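Local coordinates for protein N2152 (Neocallimastix frontalis, PDB 5U22) that belongs to glycoside hydrolase family 39 and probably hydrolyses several kinds of rare arabinosyl substrate, at residues K165-Y168 with D169-Q173; T26-C29 with N30-I33; D249-H252 with D253-G256. All blocks are in the same frame, centred on the assembly; numbering follows the deposited sequence.

Contact 1: residues K165-Y168 with D169-Q173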
loop_
_atom_site.group_PDB
_atom_site.type_symbol
_atom_site.label_atom_id
_atom_site.label_comp_id
_atom_site.label_asym_id
_atom_site.label_seq_id
_atom_site.Cartn_x
_atom_site.Cartn_y
_atom_site.Cartn_z
ATOM N N LYS A 165 12.950 22.343 -1.569
ATOM C CA LYS A 165 14.340 22.490 -1.987
ATOM C C LYS A 165 15.267 22.645 -0.789
ATOM O O LYS A 165 16.312 21.991 -0.705
ATOM C CB LYS A 165 14.457 23.697 -2.917
ATOM C CG LYS A 165 15.887 24.132 -3.218
ATOM C CD LYS A 165 16.680 23.050 -3.928
ATOM C CE LYS A 165 18.031 23.588 -4.414
ATOM N NZ LYS A 165 18.902 22.493 -4.903
ATOM N N GLN A 166 14.901 23.511 0.154
ATOM C CA GLN A 166 15.796 23.786 1.271
ATOM C C GLN A 166 15.917 22.582 2.190
ATOM O O GLN A 166 17.005 22.291 2.703
ATOM C CB GLN A 166 15.309 25.019 2.038
ATOM C CG GLN A 166 15.489 26.335 1.257
ATOM C CD GLN A 166 14.732 27.508 1.874
ATOM O OE1 GLN A 166 14.643 27.630 3.099
ATOM N NE2 GLN A 166 14.178 28.372 1.025
ATOM N N THR A 167 14.821 21.864 2.409
ATOM C CA THR A 167 14.890 20.702 3.285
ATOM C C THR A 167 15.617 19.552 2.596
ATOM O O THR A 167 16.352 18.789 3.237
ATOM C CB THR A 167 13.478 20.291 3.712
ATOM O OG1 THR A 167 12.808 21.428 4.270
ATOM C CG2 THR A 167 13.533 19.191 4.744
ATOM N N TYR A 168 15.402 19.407 1.288
ATOM C CA TYR A 168 16.120 18.417 0.496
ATOM C C TYR A 168 17.628 18.620 0.607
ATOM O O TYR A 168 18.380 17.668 0.848
ATOM C CB TYR A 168 15.651 18.522 -0.957
ATOM C CG TYR A 168 16.180 17.495 -1.936
ATOM C CD1 TYR A 168 17.475 17.581 -2.453
ATOM C CD2 TYR A 168 15.359 16.480 -2.399
ATOM C CE1 TYR A 168 17.944 16.644 -3.375
ATOM C CE2 TYR A 168 15.815 15.550 -3.318
ATOM C CZ TYR A 168 17.101 15.633 -3.797
ATOM O OH TYR A 168 17.524 14.703 -4.713
ATOM N N ASP A 169 18.087 19.867 0.460
ATOM C CA ASP A 169 19.519 20.131 0.556
ATOM C C ASP A 169 20.033 19.807 1.945
ATOM O O ASP A 169 21.147 19.289 2.099
ATOM C CB ASP A 169 19.822 21.588 0.198
ATOM C CG ASP A 169 19.612 21.880 -1.282
ATOM O OD1 ASP A 169 19.431 20.919 -2.050
ATOM O OD2 ASP A 169 19.621 23.069 -1.673
ATOM N N LEU A 170 19.236 20.109 2.972
ATOM C CA LEU A 170 19.614 19.754 4.334
ATOM C C LEU A 170 19.769 18.241 4.486
ATOM O O LEU A 170 20.771 17.759 5.026
ATOM C CB LEU A 170 18.577 20.300 5.318
ATOM C CG LEU A 170 18.768 19.765 6.747
ATOM C CD1 LEU A 170 20.068 20.290 7.339
ATOM C CD2 LEU A 170 17.587 20.118 7.625
ATOM N N LEU A 171 18.785 17.475 4.002
ATOM C CA LEU A 171 18.813 16.022 4.162
ATOM C C LEU A 171 19.988 15.393 3.425
ATOM O O LEU A 171 20.567 14.402 3.895
ATOM C CB LEU A 171 17.494 15.421 3.672
ATOM C CG LEU A 171 16.321 15.699 4.624
ATOM C CD1 LEU A 171 15.011 15.205 4.056
ATOM C CD2 LEU A 171 16.592 15.067 5.984
ATOM N N ARG A 172 20.337 15.930 2.256
ATOM C CA ARG A 172 21.475 15.390 1.521
ATOM C C ARG A 172 22.777 15.639 2.261
ATOM O O ARG A 172 23.724 14.859 2.126
ATOM C CB ARG A 172 21.552 15.997 0.123
ATOM C CG ARG A 172 20.482 15.526 -0.840
ATOM C CD ARG A 172 20.527 14.027 -1.087
ATOM N NE ARG A 172 19.777 13.692 -2.295
ATOM C CZ ARG A 172 19.057 12.585 -2.459
ATOM N NH1 ARG A 172 18.974 11.692 -1.490
ATOM N NH2 ARG A 172 18.414 12.382 -3.599
ATOM N N GLN A 173 22.843 16.716 3.034
ATOM C CA GLN A 173 24.038 17.010 3.811
ATOM C C GLN A 173 24.126 16.130 5.057
ATOM O O GLN A 173 25.180 15.547 5.334
ATOM C CB GLN A 173 24.060 18.494 4.192
#

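Contact 2: residues T26-C29 with N30-I33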
loop_
_atom_site.group_PDB
_atom_site.type_symbol
_atom_site.label_atom_id
_atom_site.label_comp_id
_atom_site.label_asym_id
_atom_site.label_seq_id
_atom_site.Cartn_x
_atom_site.Cartn_y
_atom_site.Cartn_z
ATOM N N THR A 26 -9.577 -12.491 -15.825
ATOM C CA THR A 26 -8.753 -13.468 -16.525
ATOM C C THR A 26 -7.318 -13.366 -16.030
ATOM O O THR A 26 -6.711 -12.290 -16.069
ATOM C CB THR A 26 -8.839 -13.270 -18.035
ATOM O OG1 THR A 26 -10.204 -13.435 -18.428
ATOM C CG2 THR A 26 -7.975 -14.314 -18.761
ATOM N N VAL A 27 -6.799 -14.489 -15.546
ATOM C CA VAL A 27 -5.443 -14.612 -15.030
ATOM C C VAL A 27 -4.625 -15.310 -16.106
ATOM O O VAL A 27 -4.991 -16.401 -16.551
ATOM C CB VAL A 27 -5.428 -15.420 -13.722
ATOM C CG1 VAL A 27 -4.002 -15.700 -13.260
ATOM C CG2 VAL A 27 -6.231 -14.708 -12.640
ATOM N N ASP A 28 -3.536 -14.683 -16.546
ATOM C CA ASP A 28 -2.621 -15.304 -17.501
ATOM C C ASP A 28 -1.373 -15.731 -16.738
ATOM O O ASP A 28 -0.491 -14.912 -16.469
ATOM C CB ASP A 28 -2.265 -14.356 -18.649
ATOM C CG ASP A 28 -1.411 -15.034 -19.716
ATOM O OD1 ASP A 28 -0.825 -16.110 -19.440
ATOM O OD2 ASP A 28 -1.323 -14.492 -20.831
ATOM N N CYS A 29 -1.269 -17.028 -16.446
ATOM C CA CYS A 29 -0.158 -17.495 -15.627
ATOM C C CYS A 29 1.195 -17.370 -16.315
ATOM O O CYS A 29 2.217 -17.482 -15.631
ATOM C CB CYS A 29 -0.400 -18.944 -15.204
ATOM S SG CYS A 29 -1.951 -19.156 -14.291
ATOM N N ASN A 30 1.235 -17.129 -17.627
ATOM C CA ASN A 30 2.500 -16.913 -18.321
ATOM C C ASN A 30 2.949 -15.462 -18.323
ATOM O O ASN A 30 4.100 -15.187 -18.668
ATOM C CB ASN A 30 2.408 -17.387 -19.774
ATOM C CG ASN A 30 2.762 -18.845 -19.923
ATOM O OD1 ASN A 30 3.236 -19.477 -18.978
ATOM N ND2 ASN A 30 2.535 -19.392 -21.113
ATOM N N ALA A 31 2.071 -14.533 -17.969
ATOM C CA ALA A 31 2.358 -13.104 -18.077
ATOM C C ALA A 31 2.900 -12.605 -16.741
ATOM O O ALA A 31 2.191 -12.032 -15.915
ATOM C CB ALA A 31 1.104 -12.358 -18.521
ATOM N N LYS A 32 4.200 -12.821 -16.545
ATOM C CA LYS A 32 4.859 -12.441 -15.301
ATOM C C LYS A 32 5.007 -10.928 -15.207
ATOM O O LYS A 32 5.465 -10.278 -16.152
ATOM C CB LYS A 32 6.236 -13.102 -15.211
ATOM C CG LYS A 32 6.286 -14.404 -14.424
ATOM C CD LYS A 32 5.370 -15.480 -14.983
ATOM C CE LYS A 32 5.703 -16.832 -14.371
ATOM N NZ LYS A 32 4.678 -17.871 -14.648
ATOM N N ILE A 33 4.631 -10.363 -14.060
ATOM C CA ILE A 33 4.803 -8.928 -13.849
ATOM C C ILE A 33 6.161 -8.702 -13.209
ATOM O O ILE A 33 7.002 -7.963 -13.738
ATOM C CB ILE A 33 3.687 -8.336 -12.978
ATOM C CG1 ILE A 33 2.323 -8.620 -13.594
ATOM C CG2 ILE A 33 3.888 -6.836 -12.832
ATOM C CD1 ILE A 33 1.178 -8.333 -12.651
#

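Contact 3: residues D249-H252 with D253-G256. With EDO (1,2-ethanediol), chain C.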
loop_
_atom_site.group_PDB
_atom_site.type_symbol
_atom_site.label_atom_id
_atom_site.label_comp_id
_atom_site.label_asym_id
_atom_site.label_seq_id
_atom_site.Cartn_x
_atom_site.Cartn_y
_atom_site.Cartn_z
ATOM N N ASP A 249 -10.613 3.673 -0.301
ATOM C CA ASP A 249 -11.813 4.048 -1.033
ATOM C C ASP A 249 -12.265 5.442 -0.613
ATOM O O ASP A 249 -11.987 5.892 0.502
ATOM C CB ASP A 249 -12.934 3.038 -0.757
ATOM C CG ASP A 249 -14.147 3.282 -1.621
ATOM O OD1 ASP A 249 -14.115 2.864 -2.793
ATOM O OD2 ASP A 249 -15.114 3.918 -1.150
ATOM N N GLU A 250 -12.981 6.130 -1.513
ATOM C CA GLU A 250 -13.520 7.448 -1.180
ATOM C C GLU A 250 -14.340 7.422 0.105
ATOM O O GLU A 250 -14.332 8.397 0.868
ATOM C CB GLU A 250 -14.367 7.988 -2.343
ATOM C CG GLU A 250 -15.603 7.139 -2.714
ATOM C CD GLU A 250 -16.005 7.299 -4.180
ATOM O OE1 GLU A 250 -15.196 6.926 -5.054
ATOM O OE2 GLU A 250 -17.118 7.808 -4.461
ATOM N N ASN A 251 -15.050 6.328 0.370
ATOM C CA ASN A 251 -15.750 6.153 1.645
ATOM C C ASN A 251 -14.748 5.699 2.710
ATOM O O ASN A 251 -14.238 4.573 2.654
ATOM C CB ASN A 251 -16.881 5.139 1.478
ATOM C CG ASN A 251 -17.723 4.981 2.733
ATOM O OD1 ASN A 251 -17.345 5.427 3.815
ATOM N ND2 ASN A 251 -18.871 4.345 2.588
ATOM N N HIS A 252 -14.475 6.565 3.693
ATOM C CA HIS A 252 -13.495 6.239 4.734
ATOM C C HIS A 252 -13.839 4.946 5.462
ATOM O O HIS A 252 -12.951 4.281 6.004
ATOM C CB HIS A 252 -13.414 7.360 5.778
ATOM C CG HIS A 252 -13.088 8.716 5.224
ATOM N ND1 HIS A 252 -13.102 9.852 6.007
ATOM C CD2 HIS A 252 -12.736 9.121 3.980
ATOM C CE1 HIS A 252 -12.767 10.896 5.270
ATOM N NE2 HIS A 252 -12.558 10.483 4.032
ATOM N N ASP A 253 -15.126 4.606 5.542
ATOM C CA ASP A 253 -15.532 3.423 6.288
ATOM C C ASP A 253 -15.090 2.123 5.624
ATOM O O ASP A 253 -15.179 1.064 6.252
ATOM C CB ASP A 253 -17.050 3.426 6.479
ATOM C CG ASP A 253 -17.518 4.546 7.379
ATOM O OD1 ASP A 253 -16.727 4.987 8.250
ATOM O OD2 ASP A 253 -18.683 4.978 7.224
ATOM N N LEU A 254 -14.617 2.180 4.386
ATOM C CA LEU A 254 -14.121 1.003 3.683
ATOM C C LEU A 254 -12.619 0.800 3.866
ATOM O O LEU A 254 -12.046 -0.103 3.238
ATOM C CB LEU A 254 -14.453 1.101 2.189
ATOM C CG LEU A 254 -15.929 1.234 1.781
ATOM C CD1 LEU A 254 -16.174 0.667 0.382
ATOM C CD2 LEU A 254 -16.889 0.617 2.794
ATOM N N GLU A 255 -11.975 1.619 4.694
ATOM C CA GLU A 255 -10.580 1.389 5.042
ATOM C C GLU A 255 -10.423 -0.027 5.578
ATOM O O GLU A 255 -11.182 -0.463 6.447
ATOM C CB GLU A 255 -10.128 2.416 6.093
ATOM C CG GLU A 255 -8.629 2.467 6.348
ATOM C CD GLU A 255 -8.271 3.446 7.448
ATOM O OE1 GLU A 255 -8.169 3.014 8.625
ATOM O OE2 GLU A 255 -8.137 4.654 7.137
ATOM N N GLY A 256 -9.467 -0.767 5.022
ATOM C CA GLY A 256 -9.303 -2.139 5.462
ATOM C C GLY A 256 -10.379 -3.119 5.035
ATOM O O GLY A 256 -10.358 -4.266 5.489
HETATM C C1 EDO C . -13.531 9.659 9.895
HETATM O O1 EDO C . -13.852 9.040 8.642
HETATM C C2 EDO C . -12.476 10.731 9.659
HETATM O O2 EDO C . -12.973 11.667 8.690
HETATM O O HOH W 1 -10.393 0.929 1.047
HETATM O O HOH W 2 -20.305 4.484 5.307
#

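Contact 1: residues K165-Y168 with D169-Q173
Lys165, Gln166, Thr167 and Tyr168 give their carbonyl oxygens to the N-H groups of Asp169, Leu170, Leu171 and Arg172, the i to i+4 ladder of an alpha-helix, with Leu171 N 2.9 Å from Thr167 O. Two side-chain pairs follow the same spacing along helix 160-174 of the TIM barrel. Tyr168 lies against the bent arm of Arg172: its ring atom CE1 is 3.8 Å from Arg172 CG, and its OH takes a hydrogen bond of 2.7 Å from Arg172 NH2. That bond is bent, 134° at the hydrogen, and tilted out of the guanidinium plane. Ring and guanidinium planes stand 75° apart, so the groups cross without stacking. Tyr168 OH is also bonded to the carbonyl of Leu206, and Arg172 NH2 forms a salt bridge with Asp208. Three residues earlier, Lys165 makes a salt bridge to Asp169, NZ to OD1 3.3 Å, whose hydrogen bond is weak; its stronger partner is the carbonyl of Asn203. A bend at chi2 (62°) carries the lysine chain past the carboxylate, with CE 3.2 Å from Asp169 OD2. Thr167 and Leu170 pack on helix 117-134, while Tyr168 and Leu171 press on Ile180 of strand 180-185. A phenol suits position 168: its ring joins the buried layer, and its hydroxyl, bonded to arginine and carbonyl alike, ties the helix to the loop near Leu206.

Contact 2: residues T26-C29 with N30-I33
Asp28 OD1 is gripped by two donors, the backbone N of Asn30 at 2.9 Å and the side-chain amide ND2 of Asn360. The first bond closes an Asx turn, laid over a type I beta turn from Asp28 to Ala31 by which the chain rounds a corner of the beta-sandwich domain. Strand 23-28 enters the turn and strand 31-35 leaves it; both pair antiparallel with strand 315-320. Aspartate suits the first position of such a turn because its short carboxylate can bend over the next peptide. With CG anti to the backbone N (chi1 -175°), OD1 is brought within reach of Asn30 N, which approaches from 35° out of the carboxylate plane. The turn's own bond runs from Ala31 N to Asp28 O, 3.0 Å. Asn30 sits exposed at the apex, as a polar residue readily can, whereas Cys29 turns its side chain into the sandwich, packing on Leu361, Pro362 and Val335. Past the turn Ala31 is the centre of an inverse gamma turn, closed by a weak bond from Lys32 N to Asn30 O. Lys32 is modelled in two conformers; in one of them its chain bends back over the turn and NZ lies 2.7 Å from Cys29 O, a bond that is therefore partial and doubtful. On the aspartate side the packing is plainer: methyl CB of Ala31 rests 3.9 Å from Asp28 CG, a small side chain fitting close beside the carboxylate.

Contact 3: residues D249-H252 with D253-G256
The loop between barrel strand 242-247 and helix 258-270, at the C-terminal end of the strand where TIM-barrel hydrolases keep their active sites, folds here through successive tight turns. Asp249 OD2 accepts a hydrogen bond from Asn251 N at 2.9 Å, an Asx turn, and its CB packs 3.8 Å from CB of Leu254, the two side chains lying side by side and pointing the same way. The other carboxylate oxygen, OD1, forms a salt bridge with Arg263 of the following helix. With an alanine in place of Asp249, Arg263 would probably lose its charged mate and Asn251 N its acceptor, and the start of the loop would be freer to shift. Asn251 repeats the device: its side chain swings to the side opposite its own N (chi1 -176°), and OD1 takes a bond from Asp253 N at 2.9 Å, from above the amide plane, while its backbone O receives Leu254 N at 3.0 Å. A short 3-10 stretch results, continued by Glu255 N to His252 O. One water bridges Asn251 ND2 and Asp253 OD2, and another links Asp249 N to Leu254 O. His252 stacks its ring on Trp281; O1 of a 1,2-ethanediol, probably left from crystallisation, lies at the ring edge, 2.9 Å from His252 ND1, which is also hydrogen-bonded to O2. The extended side chain of Glu255 is buried, its carboxylate bonded to Ser291, Thr279 and the backbone N of Trp281. That side chain comes about 5 Å from a bound polyol buffer molecule. Short polar side chains suit this loop because they accept backbone N-H groups that no regular strand or helix satisfies; they hold it in shape, and the nearby buffer is consistent with a place near the substrate pocket.

How the contacts relate
The three contacts are separate in space, their centres 29 to 42 Å apart, and share no helix or strand. Contacts 1 and 3 belong to the TIM barrel and are partly buried, contact 1 on an outer helix and contact 3 in a loop beyond a strand end; contact 2 is a surface corner of the beta-sandwich. Chemistry follows place. Contact 1 relies on regular helix bonds and long charged or aromatic side chains that reach neighbouring elements. In contacts 2 and 3, lacking such regularity, short Asp or Asn side chains capture backbone N-H groups in Asx turns, and contact 3 alone adds waters and a bound diol.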